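Local structure of clostripain-related protein (Bacteroides thetaiotaomicron, 6N9J) at residues L157-Y162 / T184-P189. The protein is a secreted cysteine protease of the clostripain (C11) family, which probably cleaves peptide bonds in proteins or peptides through a nucleophilic cysteine. Numbering follows the deposited sequence.
Sequences LFDACY and TEIPGP
Glu185 OE2 accepts a hydrogen bond from a water at 2.7 Å, and the same water lies 2.9 Å from Tyr162 OH, so that one solvent molecule joins the two side chains. These run side by side in the same direction, ring and carboxylate planes 26° apart. A long side chain suits Glu185: its CG packs against the hydroxyl end of the phenol, 3.5 Å from Tyr162 CZ, and CB lies against the Cys161 sulfur, while OE1 reaches Thr327 and a polar side chain of the bound peptide. Tyr287 stacks on the Tyr162 ring. At the other end of this tyrosine, the backbone bond from Tyr162 N to Thr184 O (3.0 Å) ties the two loops together. Cys161 SG, covalently linked to the inhibitor, lies 3.3 Å from Ile186 N and packs on Glu185 CA. Ile186 points toward Asp159 and Ala160, its CG1 3.5 Å from Ala160 O; its branched, apolar side chain also brings CG2 to 3.8 Å from Asp159 OD1. Tyr214 binds that oxygen, and Tyr193 and Ala191 N hold OD2, so the buried carboxylate is well satisfied. Cys161, Ile186 and Asp159 O also hydrogen-bond the peptide. The chemistry is consistent with Cys161 being the nucleophile of this cysteine protease, a role that suits a thiol, and implies an inhibitor-binding cleft lined beside it by the loop after strand 178-181, which supplies a carboxylate to grip a polar group.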
ATOM      1  N   LEU A 157      -3.383  -4.876  -0.094  1.00 10.79           N
ATOM      2  CA  LEU A 157      -2.015  -4.636  -0.541  1.00 12.33           C
ATOM      3  C   LEU A 157      -1.970  -3.308  -1.270  1.00 13.14           C
ATOM      4  O   LEU A 157      -2.660  -3.125  -2.271  1.00 12.49           O
ATOM      5  CB  LEU A 157      -1.515  -5.771  -1.440  1.00 12.60           C
ATOM      6  CG  LEU A 157      -0.270  -5.496  -2.288  1.00 15.38           C
ATOM      7  CD1 LEU A 157       0.996  -5.366  -1.440  1.00 16.92           C
ATOM      8  CD2 LEU A 157      -0.082  -6.580  -3.338  1.00 13.67           C
ATOM      9  N   PHE A 158      -1.194  -2.358  -0.736  1.00 13.46           N
ATOM     10  CA  PHE A 158      -0.972  -1.113  -1.439  1.00  9.71           C
ATOM     11  C   PHE A 158       0.239  -1.250  -2.332  1.00 13.68           C
ATOM     12  O   PHE A 158       1.376  -1.230  -1.867  1.00 12.30           O
ATOM     13  CB  PHE A 158      -0.777   0.064  -0.473  1.00 10.51           C
ATOM     14  CG  PHE A 158      -2.053   0.581   0.124  1.00 10.03           C
ATOM     15  CD1 PHE A 158      -2.980   1.247  -0.659  1.00 11.30           C
ATOM     16  CD2 PHE A 158      -2.315   0.421   1.468  1.00 13.39           C
ATOM     17  CE1 PHE A 158      -4.159   1.742  -0.119  1.00 10.43           C
ATOM     18  CE2 PHE A 158      -3.497   0.906   2.020  1.00 15.85           C
ATOM     19  CZ  PHE A 158      -4.417   1.573   1.214  1.00 16.09           C
ATOM     20  N   ASP A 159      -0.012  -1.387  -3.624  1.00 15.69           N
ATOM     21  CA  ASP A 159       1.066  -1.358  -4.597  1.00 21.58           C
ATOM     22  C   ASP A 159       1.255   0.099  -5.035  1.00 19.56           C
ATOM     23  O   ASP A 159       0.993   0.465  -6.183  1.00 17.07           O
ATOM     24  CB  ASP A 159       0.760  -2.274  -5.789  1.00 22.56           C
ATOM     25  CG  ASP A 159       2.021  -2.712  -6.528  1.00 24.63           C
ATOM     26  OD1 ASP A 159       3.131  -2.452  -6.020  1.00 24.85           O
ATOM     27  OD2 ASP A 159       1.904  -3.324  -7.612  1.00 26.90           O
ATOM     28  N   ALA A 160       1.690   0.911  -4.078  1.00 16.21           N
ATOM     29  CA  ALA A 160       1.729   2.362  -4.180  1.00 16.89           C
ATOM     30  C   ALA A 160       2.708   2.914  -3.132  1.00 19.87           C
ATOM     31  O   ALA A 160       2.885   2.308  -2.071  1.00 19.05           O
ATOM     32  CB  ALA A 160       0.339   2.941  -3.981  1.00 16.24           C
ATOM     33  N   CYS A 161       3.337   4.051  -3.431  1.00 20.22           N
ATOM     34  CA  CYS A 161       4.336   4.654  -2.544  1.00 19.78           C
ATOM     35  C   CYS A 161       3.785   5.103  -1.195  1.00 20.61           C
ATOM     36  O   CYS A 161       2.659   5.610  -1.109  1.00 22.36           O
ATOM     37  CB  CYS A 161       4.994   5.869  -3.215  1.00 19.17           C
ATOM     38  SG  CYS A 161       6.072   5.523  -4.626  1.00 24.86           S
ATOM     39  N   TYR A 162       4.598   4.903  -0.153  1.00 17.63           N
ATOM     40  CA  TYR A 162       4.455   5.598   1.129  1.00 14.65           C
ATOM     41  C   TYR A 162       3.208   5.228   1.901  1.00 18.67           C
ATOM     42  O   TYR A 162       2.807   5.962   2.800  1.00 22.42           O
ATOM     43  CB  TYR A 162       4.434   7.123   0.925  1.00 14.05           C
ATOM     44  CG  TYR A 162       5.651   7.755   0.271  1.00 15.07           C
ATOM     45  CD1 TYR A 162       6.912   7.669   0.858  1.00 15.94           C
ATOM     46  CD2 TYR A 162       5.524   8.494  -0.901  1.00 17.41           C
ATOM     47  CE1 TYR A 162       8.030   8.273   0.267  1.00 16.72           C
ATOM     48  CE2 TYR A 162       6.631   9.101  -1.499  1.00 18.11           C
ATOM     49  CZ  TYR A 162       7.881   8.989  -0.906  1.00 20.04           C
ATOM     50  OH  TYR A 162       8.979   9.598  -1.484  1.00 22.93           O
ATOM     51  N   THR A 184       8.323   3.578   2.221  1.00 13.41           N
ATOM     52  CA  THR A 184       9.061   4.465   1.337  1.00 15.76           C
ATOM     53  C   THR A 184       8.508   4.311  -0.091  1.00 20.20           C
ATOM     54  O   THR A 184       7.378   3.831  -0.275  1.00 20.66           O
ATOM     55  CB  THR A 184      10.584   4.188   1.422  1.00 17.82           C
ATOM     56  OG1 THR A 184      11.311   5.169   0.670  1.00 19.80           O
ATOM     57  CG2 THR A 184      10.934   2.785   0.940  1.00 15.66           C
ATOM     58  N   GLU A 185       9.267   4.749  -1.091  1.00 20.63           N
ATOM     59  CA  GLU A 185       8.816   4.648  -2.473  1.00 20.91           C
ATOM     60  C   GLU A 185       8.804   3.205  -2.962  1.00 24.43           C
ATOM     61  O   GLU A 185       9.723   2.432  -2.674  1.00 23.27           O
ATOM     62  CB  GLU A 185       9.692   5.485  -3.397  1.00 19.57           C
ATOM     63  CG  GLU A 185       9.468   6.972  -3.280  1.00 20.70           C
ATOM     64  CD  GLU A 185      10.532   7.759  -4.018  1.00 19.84           C
ATOM     65  OE1 GLU A 185      10.383   7.958  -5.240  1.00 21.70           O
ATOM     66  OE2 GLU A 185      11.525   8.162  -3.378  1.00 18.30           O
ATOM     67  N   ILE A 186       7.749   2.867  -3.702  1.00 24.32           N
ATOM     68  CA  ILE A 186       7.598   1.576  -4.363  1.00 22.94           C
ATOM     69  C   ILE A 186       8.113   1.677  -5.799  1.00 22.00           C
ATOM     70  O   ILE A 186       7.822   2.643  -6.495  1.00 23.77           O
ATOM     71  CB  ILE A 186       6.115   1.125  -4.372  1.00 22.00           C
ATOM     72  CG1 ILE A 186       5.723   0.559  -3.009  1.00 23.86           C
ATOM     73  CG2 ILE A 186       5.855   0.105  -5.487  1.00 18.42           C
ATOM     74  CD1 ILE A 186       6.118  -0.898  -2.822  1.00 26.40           C
ATOM     75  N   PRO A 187       8.888   0.682  -6.246  1.00 19.85           N
ATOM     76  CA  PRO A 187       9.414   0.719  -7.620  1.00 20.93           C
ATOM     77  C   PRO A 187       8.311   0.808  -8.679  1.00 20.55           C
ATOM     78  O   PRO A 187       7.246   0.190  -8.527  1.00 15.49           O
ATOM     79  CB  PRO A 187      10.174  -0.606  -7.734  1.00 20.98           C
ATOM     80  CG  PRO A 187      10.566  -0.930  -6.300  1.00 17.80           C
ATOM     81  CD  PRO A 187       9.406  -0.460  -5.468  1.00 14.31           C
ATOM     82  N   GLY A 188       8.554   1.603  -9.717  1.00 21.93           N
ATOM     83  CA  GLY A 188       7.683   1.652 -10.878  1.00 20.92           C
ATOM     84  C   GLY A 188       7.012   0.336 -11.242  1.00 20.05           C
ATOM     85  O   GLY A 188       5.784   0.270 -11.273  1.00 17.26           O
ATOM     86  N   PRO A 189       7.811  -0.719 -11.501  1.00 20.91           N
ATOM     87  CA  PRO A 189       7.277  -2.022 -11.926  1.00 21.10           C
ATOM     88  C   PRO A 189       6.345  -2.676 -10.916  1.00 19.56           C
ATOM     89  O   PRO A 189       5.635  -3.603 -11.281  1.00 18.48           O
ATOM     90  CB  PRO A 189       8.539  -2.874 -12.112  1.00 19.74           C
ATOM     91  CG  PRO A 189       9.605  -1.887 -12.432  1.00 18.56           C
ATOM     92  CD  PRO A 189       9.281  -0.686 -11.588  1.00 19.27           C
TER
HETATM   93  O   HOH W   1      11.595   8.722  -0.746  1.00 24.04           O